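Local coordinates for lipoxygenase (Cyanothece sp., PDB 5EK8), which probably adds molecular oxygen to polyunsaturated fatty acids as a 9R-lipoxygenase that holds a non-heme iron, at residues R245-N259 against K343-E355. Residues are numbered along the deposited sequence; the frame is centred on the assembly and turned at random.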
loop_
_atom_site.group_PDB
_atom_site.type_symbol
_atom_site.label_atom_id
_atom_site.label_comp_id
_atom_site.label_asym_id
_atom_site.label_seq_id
_atom_site.Cartn_x
_atom_site.Cartn_y
_atom_site.Cartn_z
ATOM N N ARG A 245 -17.504 22.761 -10.275
ATOM C CA ARG A 245 -16.538 23.831 -10.535
ATOM C C ARG A 245 -16.694 24.992 -9.539
ATOM O O ARG A 245 -15.910 25.941 -9.556
ATOM C CB ARG A 245 -16.671 24.358 -11.968
ATOM C CG ARG A 245 -16.766 23.292 -13.047
ATOM C CD ARG A 245 -15.547 22.392 -13.121
ATOM N NE ARG A 245 -15.937 20.980 -13.093
ATOM C CZ ARG A 245 -15.947 20.163 -14.146
ATOM N NH1 ARG A 245 -15.578 20.598 -15.339
ATOM N NH2 ARG A 245 -16.324 18.899 -14.002
ATOM N N SER A 246 -17.692 24.900 -8.661
ATOM C CA SER A 246 -17.988 25.969 -7.703
ATOM C C SER A 246 -16.997 26.027 -6.538
ATOM O O SER A 246 -16.243 25.086 -6.310
ATOM C CB SER A 246 -19.404 25.806 -7.154
ATOM O OG SER A 246 -19.509 24.627 -6.379
ATOM N N ASP A 247 -17.012 27.138 -5.805
ATOM C CA ASP A 247 -16.116 27.340 -4.666
ATOM C C ASP A 247 -16.425 26.404 -3.498
ATOM O O ASP A 247 -15.510 25.902 -2.832
ATOM C CB ASP A 247 -16.179 28.793 -4.185
ATOM C CG ASP A 247 -15.561 29.763 -5.174
ATOM O OD1 ASP A 247 -15.718 30.991 -4.985
ATOM O OD2 ASP A 247 -14.929 29.297 -6.147
ATOM N N GLU A 248 -17.713 26.189 -3.251
ATOM C CA GLU A 248 -18.165 25.316 -2.173
ATOM C C GLU A 248 -17.585 23.916 -2.344
ATOM O O GLU A 248 -17.082 23.303 -1.392
ATOM C CB GLU A 248 -19.697 25.250 -2.139
ATOM C CG GLU A 248 -20.402 26.592 -1.903
ATOM C CD GLU A 248 -20.385 27.503 -3.123
ATOM O OE1 GLU A 248 -20.056 27.022 -4.227
ATOM O OE2 GLU A 248 -20.692 28.702 -2.975
ATOM N N TYR A 249 -17.644 23.428 -3.577
ATOM C CA TYR A 249 -17.162 22.095 -3.896
ATOM C C TYR A 249 -15.638 22.050 -3.863
ATOM O O TYR A 249 -15.052 21.047 -3.451
ATOM C CB TYR A 249 -17.681 21.643 -5.264
ATOM C CG TYR A 249 -17.448 20.175 -5.516
ATOM C CD1 TYR A 249 -18.188 19.212 -4.838
ATOM C CD2 TYR A 249 -16.477 19.749 -6.415
ATOM C CE1 TYR A 249 -17.969 17.867 -5.048
ATOM C CE2 TYR A 249 -16.252 18.407 -6.635
ATOM C CZ TYR A 249 -16.999 17.466 -5.948
ATOM O OH TYR A 249 -16.776 16.124 -6.169
ATOM N N PHE A 250 -15.010 23.139 -4.300
ATOM C CA PHE A 250 -13.557 23.271 -4.250
ATOM C C PHE A 250 -13.058 23.081 -2.824
ATOM O O PHE A 250 -12.138 22.293 -2.570
ATOM C CB PHE A 250 -13.126 24.636 -4.789
ATOM C CG PHE A 250 -11.644 24.873 -4.742
ATOM C CD1 PHE A 250 -11.088 25.682 -3.762
ATOM C CD2 PHE A 250 -10.805 24.296 -5.683
ATOM C CE1 PHE A 250 -9.723 25.911 -3.722
ATOM C CE2 PHE A 250 -9.437 24.521 -5.646
ATOM C CZ PHE A 250 -8.896 25.329 -4.665
ATOM N N VAL A 251 -13.691 23.795 -1.899
ATOM C CA VAL A 251 -13.354 23.701 -0.482
ATOM C C VAL A 251 -13.634 22.306 0.062
ATOM O O VAL A 251 -12.785 21.707 0.736
ATOM C CB VAL A 251 -14.138 24.739 0.344
ATOM C CG1 VAL A 251 -14.016 24.444 1.831
ATOM C CG2 VAL A 251 -13.649 26.137 0.023
ATOM N N LEU A 252 -14.823 21.791 -0.240
ATOM C CA LEU A 252 -15.204 20.458 0.216
ATOM C C LEU A 252 -14.187 19.393 -0.198
ATOM O O LEU A 252 -13.863 18.507 0.588
ATOM C CB LEU A 252 -16.589 20.085 -0.311
ATOM C CG LEU A 252 -17.757 20.681 0.470
ATOM C CD1 LEU A 252 -19.068 20.272 -0.153
ATOM C CD2 LEU A 252 -17.695 20.257 1.933
ATOM N N ARG A 253 -13.675 19.490 -1.421
ATOM C CA ARG A 253 -12.748 18.477 -1.919
ATOM C C ARG A 253 -11.329 18.732 -1.436
ATOM O O ARG A 253 -10.523 17.805 -1.347
ATOM C CB ARG A 253 -12.784 18.411 -3.445
ATOM C CG ARG A 253 -14.134 17.981 -3.995
ATOM C CD ARG A 253 -14.731 16.826 -3.194
ATOM N NE ARG A 253 -14.076 15.552 -3.484
ATOM C CZ ARG A 253 -14.383 14.400 -2.894
ATOM N NH1 ARG A 253 -13.739 13.288 -3.223
ATOM N NH2 ARG A 253 -15.332 14.361 -1.970
ATOM N N VAL A 254 -11.020 19.986 -1.129
ATOM C CA VAL A 254 -9.755 20.286 -0.475
ATOM C C VAL A 254 -9.732 19.604 0.890
ATOM O O VAL A 254 -8.724 19.016 1.295
ATOM C CB VAL A 254 -9.535 21.803 -0.320
ATOM C CG1 VAL A 254 -8.515 22.094 0.773
ATOM C CG2 VAL A 254 -9.089 22.408 -1.643
ATOM N N LEU A 255 -10.869 19.663 1.580
ATOM C CA LEU A 255 -10.995 19.083 2.917
ATOM C C LEU A 255 -11.060 17.559 2.927
ATOM O O LEU A 255 -10.352 16.901 3.692
ATOM C CB LEU A 255 -12.240 19.630 3.616
ATOM C CG LEU A 255 -12.146 21.020 4.242
ATOM C CD1 LEU A 255 -13.491 21.404 4.838
ATOM C CD2 LEU A 255 -11.038 21.077 5.295
ATOM N N ASN A 256 -11.912 17.000 2.078
ATOM C CA ASN A 256 -12.281 15.597 2.210
ATOM C C ASN A 256 -12.009 14.747 0.980
ATOM O O ASN A 256 -12.314 13.555 0.970
ATOM C CB ASN A 256 -13.757 15.501 2.575
ATOM C CG ASN A 256 -14.117 16.386 3.751
ATOM O OD1 ASN A 256 -13.535 16.269 4.829
ATOM N ND2 ASN A 256 -15.066 17.294 3.541
ATOM N N GLY A 257 -11.411 15.355 -0.042
ATOM C CA GLY A 257 -11.142 14.671 -1.294
ATOM C C GLY A 257 -10.066 13.603 -1.215
ATOM O O GLY A 257 -9.606 13.251 -0.126
ATOM N N MET A 258 -9.677 13.089 -2.383
ATOM C CA MET A 258 -8.649 12.053 -2.508
ATOM C C MET A 258 -7.389 12.447 -1.760
ATOM O O MET A 258 -6.788 11.638 -1.053
ATOM C CB MET A 258 -8.319 11.799 -3.981
ATOM C CG MET A 258 -7.409 10.613 -4.220
ATOM S SD MET A 258 -6.336 10.835 -5.651
ATOM C CE MET A 258 -5.348 12.231 -5.112
ATOM N N ASN A 259 -6.998 13.704 -1.941
ATOM C CA ASN A 259 -5.947 14.326 -1.151
ATOM C C ASN A 259 -6.592 15.230 -0.116
ATOM O O ASN A 259 -6.870 16.394 -0.394
ATOM C CB ASN A 259 -4.992 15.127 -2.042
ATOM C CG ASN A 259 -3.713 15.547 -1.323
ATOM O OD1 ASN A 259 -3.637 15.543 -0.094
ATOM N ND2 ASN A 259 -2.700 15.912 -2.099
ATOM N N LYS A 343 -8.277 27.392 -9.948
ATOM C CA LYS A 343 -8.817 26.298 -9.143
ATOM C C LYS A 343 -8.498 24.940 -9.765
ATOM O O LYS A 343 -8.176 23.976 -9.059
ATOM C CB LYS A 343 -10.327 26.457 -8.956
ATOM C CG LYS A 343 -10.713 27.374 -7.809
ATOM C CD LYS A 343 -12.221 27.448 -7.634
ATOM C CE LYS A 343 -12.892 28.053 -8.857
ATOM N NZ LYS A 343 -14.331 28.365 -8.616
ATOM N N ARG A 344 -8.574 24.865 -11.089
ATOM C CA ARG A 344 -8.230 23.619 -11.766
ATOM C C ARG A 344 -6.741 23.278 -11.595
ATOM O O ARG A 344 -6.383 22.122 -11.322
ATOM C CB ARG A 344 -8.586 23.699 -13.250
ATOM C CG ARG A 344 -8.311 22.415 -14.018
ATOM C CD ARG A 344 -8.690 22.583 -15.469
ATOM N NE ARG A 344 -8.239 21.475 -16.303
ATOM C CZ ARG A 344 -8.115 21.557 -17.624
ATOM N NH1 ARG A 344 -8.397 22.697 -18.243
ATOM N NH2 ARG A 344 -7.704 20.508 -18.324
ATOM N N ILE A 345 -5.882 24.285 -11.758
ATOM C CA ILE A 345 -4.440 24.098 -11.588
ATOM C C ILE A 345 -4.110 23.575 -10.186
ATOM O O ILE A 345 -3.361 22.595 -10.028
ATOM C CB ILE A 345 -3.664 25.405 -11.843
ATOM C CG1 ILE A 345 -3.705 25.761 -13.330
ATOM C CG2 ILE A 345 -2.220 25.256 -11.397
ATOM C CD1 ILE A 345 -2.863 26.956 -13.698
ATOM N N PHE A 346 -4.685 24.221 -9.173
ATOM C CA PHE A 346 -4.561 23.732 -7.808
ATOM C C PHE A 346 -4.997 22.280 -7.715
ATOM O O PHE A 346 -4.302 21.462 -7.113
ATOM C CB PHE A 346 -5.388 24.568 -6.836
ATOM C CG PHE A 346 -5.245 24.132 -5.404
ATOM C CD1 PHE A 346 -4.222 24.634 -4.616
ATOM C CD2 PHE A 346 -6.118 23.213 -4.850
ATOM C CE1 PHE A 346 -4.078 24.230 -3.300
ATOM C CE2 PHE A 346 -5.978 22.806 -3.536
ATOM C CZ PHE A 346 -4.960 23.318 -2.760
ATOM N N ARG A 347 -6.151 21.968 -8.305
ATOM C CA ARG A 347 -6.677 20.603 -8.274
ATOM C C ARG A 347 -5.678 19.585 -8.815
ATOM O O ARG A 347 -5.532 18.493 -8.267
ATOM C CB ARG A 347 -7.978 20.504 -9.069
ATOM C CG ARG A 347 -9.217 20.821 -8.272
ATOM C CD ARG A 347 -10.446 20.297 -8.985
ATOM N NE ARG A 347 -10.668 20.936 -10.281
ATOM C CZ ARG A 347 -11.314 22.086 -10.443
ATOM N NH1 ARG A 347 -11.802 22.729 -9.388
ATOM N NH2 ARG A 347 -11.470 22.597 -11.657
ATOM N N THR A 348 -4.993 19.950 -9.892
ATOM C CA THR A 348 -4.049 19.039 -10.525
ATOM C C THR A 348 -2.796 18.864 -9.671
ATOM O O THR A 348 -2.275 17.746 -9.531
ATOM C CB THR A 348 -3.642 19.529 -11.920
ATOM O OG1 THR A 348 -3.109 20.856 -11.820
ATOM C CG2 THR A 348 -4.843 19.536 -12.851
ATOM N N ALA A 349 -2.308 19.961 -9.102
ATOM C CA ALA A 349 -1.167 19.854 -8.193
ATOM C C ALA A 349 -1.536 18.962 -7.008
ATOM O O ALA A 349 -0.732 18.143 -6.550
ATOM C CB ALA A 349 -0.715 21.227 -7.719
ATOM N N ALA A 350 -2.774 19.103 -6.542
ATOM C CA ALA A 350 -3.261 18.339 -5.403
ATOM C C ALA A 350 -3.456 16.874 -5.763
ATOM O O ALA A 350 -3.344 16.001 -4.904
ATOM C CB ALA A 350 -4.557 18.932 -4.881
ATOM N N LEU A 351 -3.742 16.602 -7.031
ATOM C CA LEU A 351 -3.983 15.230 -7.459
ATOM C C LEU A 351 -2.660 14.497 -7.629
ATOM O O LEU A 351 -2.514 13.355 -7.190
ATOM C CB LEU A 351 -4.783 15.179 -8.763
ATOM C CG LEU A 351 -5.243 13.771 -9.162
ATOM C CD1 LEU A 351 -6.468 13.383 -8.372
ATOM C CD2 LEU A 351 -5.518 13.665 -10.653
ATOM N N PHE A 352 -1.694 15.149 -8.268
ATOM C CA PHE A 352 -0.378 14.539 -8.412
ATOM C C PHE A 352 0.283 14.347 -7.046
ATOM O O PHE A 352 0.828 13.274 -6.761
ATOM C CB PHE A 352 0.528 15.365 -9.322
ATOM C CG PHE A 352 1.934 14.839 -9.397
ATOM C CD1 PHE A 352 2.193 13.605 -9.977
ATOM C CD2 PHE A 352 2.992 15.566 -8.873
ATOM C CE1 PHE A 352 3.482 13.110 -10.043
ATOM C CE2 PHE A 352 4.285 15.077 -8.936
ATOM C CZ PHE A 352 4.529 13.845 -9.524
ATOM N N ASP A 353 0.227 15.376 -6.202
ATOM C CA ASP A 353 0.761 15.262 -4.850
ATOM C C ASP A 353 0.054 14.147 -4.093
ATOM O O ASP A 353 0.681 13.370 -3.371
ATOM C CB ASP A 353 0.610 16.577 -4.088
ATOM C CG ASP A 353 1.055 16.465 -2.645
ATOM O OD1 ASP A 353 0.194 16.343 -1.753
ATOM O OD2 ASP A 353 2.273 16.485 -2.401
ATOM N N GLY A 354 -1.262 14.081 -4.272
ATOM C CA GLY A 354 -2.079 13.077 -3.622
ATOM C C GLY A 354 -1.692 11.669 -4.018
ATOM O O GLY A 354 -1.657 10.776 -3.181
ATOM N N GLU A 355 -1.397 11.463 -5.296
ATOM C CA GLU A 355 -1.007 10.138 -5.757
ATOM C C GLU A 355 0.399 9.766 -5.311
ATOM O O GLU A 355 0.625 8.652 -4.848
ATOM C CB GLU A 355 -1.110 10.032 -7.281
ATOM C CG GLU A 355 -2.533 9.960 -7.808
ATOM C CD GLU A 355 -3.215 8.627 -7.525
ATOM O OE1 GLU A 355 -4.086 8.232 -8.332
ATOM O OE2 GLU A 355 -2.892 7.976 -6.504
#
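Lys343 reaches across to the start of helix 247-256, where NZ donates to the backbone O of Arg245 at 3.0 Å and forms a salt bridge with Asp247 OD2 at 2.7 Å. A lysine suits the place because its long chain has work along its length: CG lies over one face of the Phe250 ring, 3.9 Å from the centroid, a CH-pi contact. The chain bends at its third torsion (chi3 -63°), and the ammonium group ends between Arg245 O and Asp247 OD2. Cut back to alanine, this position is likely to leave the Asp247 carboxylate without its cationic mate and bare that face of Phe250. The ring of Phe250 has Val254 CG2 over its opposite face, while its CZ comes within 3.5 Å of Phe346 CD2; the two ring planes are inclined at 61°.

The two helices run nearly parallel, 14° apart, but their axes are 11.7 Å from each other, so large side chains bridge them. This is packing within the lipoxygenase catalytic domain: helix 337-377 is the long helix that supplies two of the iron ligands, His359 and His364.

Beyond the short helix the chain closes in. A primary amide suits Asn259 because its two N-H groups serve a backbone carbonyl and a carboxylate at once: ND2 makes a nearly straight bond to Ala350 O (2.9 Å) and another to the anti lone pair of Asp353 OD1. Both acceptors lie near the amide plane and fix its rotation about the side-chain bond. Gly354 lets the loop come close, since a CB would clash with Met258 CE. The CE methyl of this unbranched, flexible thioether chain rests 3.6 Å from Leu351 CD1.

Farther out, Trp339 NE1 also donates to Asp247 OD2, Phe297 of strand 291-300 packs on Phe250, and Glu355, hydrogen-bonded through OE1 to Gln577, meets ND1 of the iron ligand His359 with OE2.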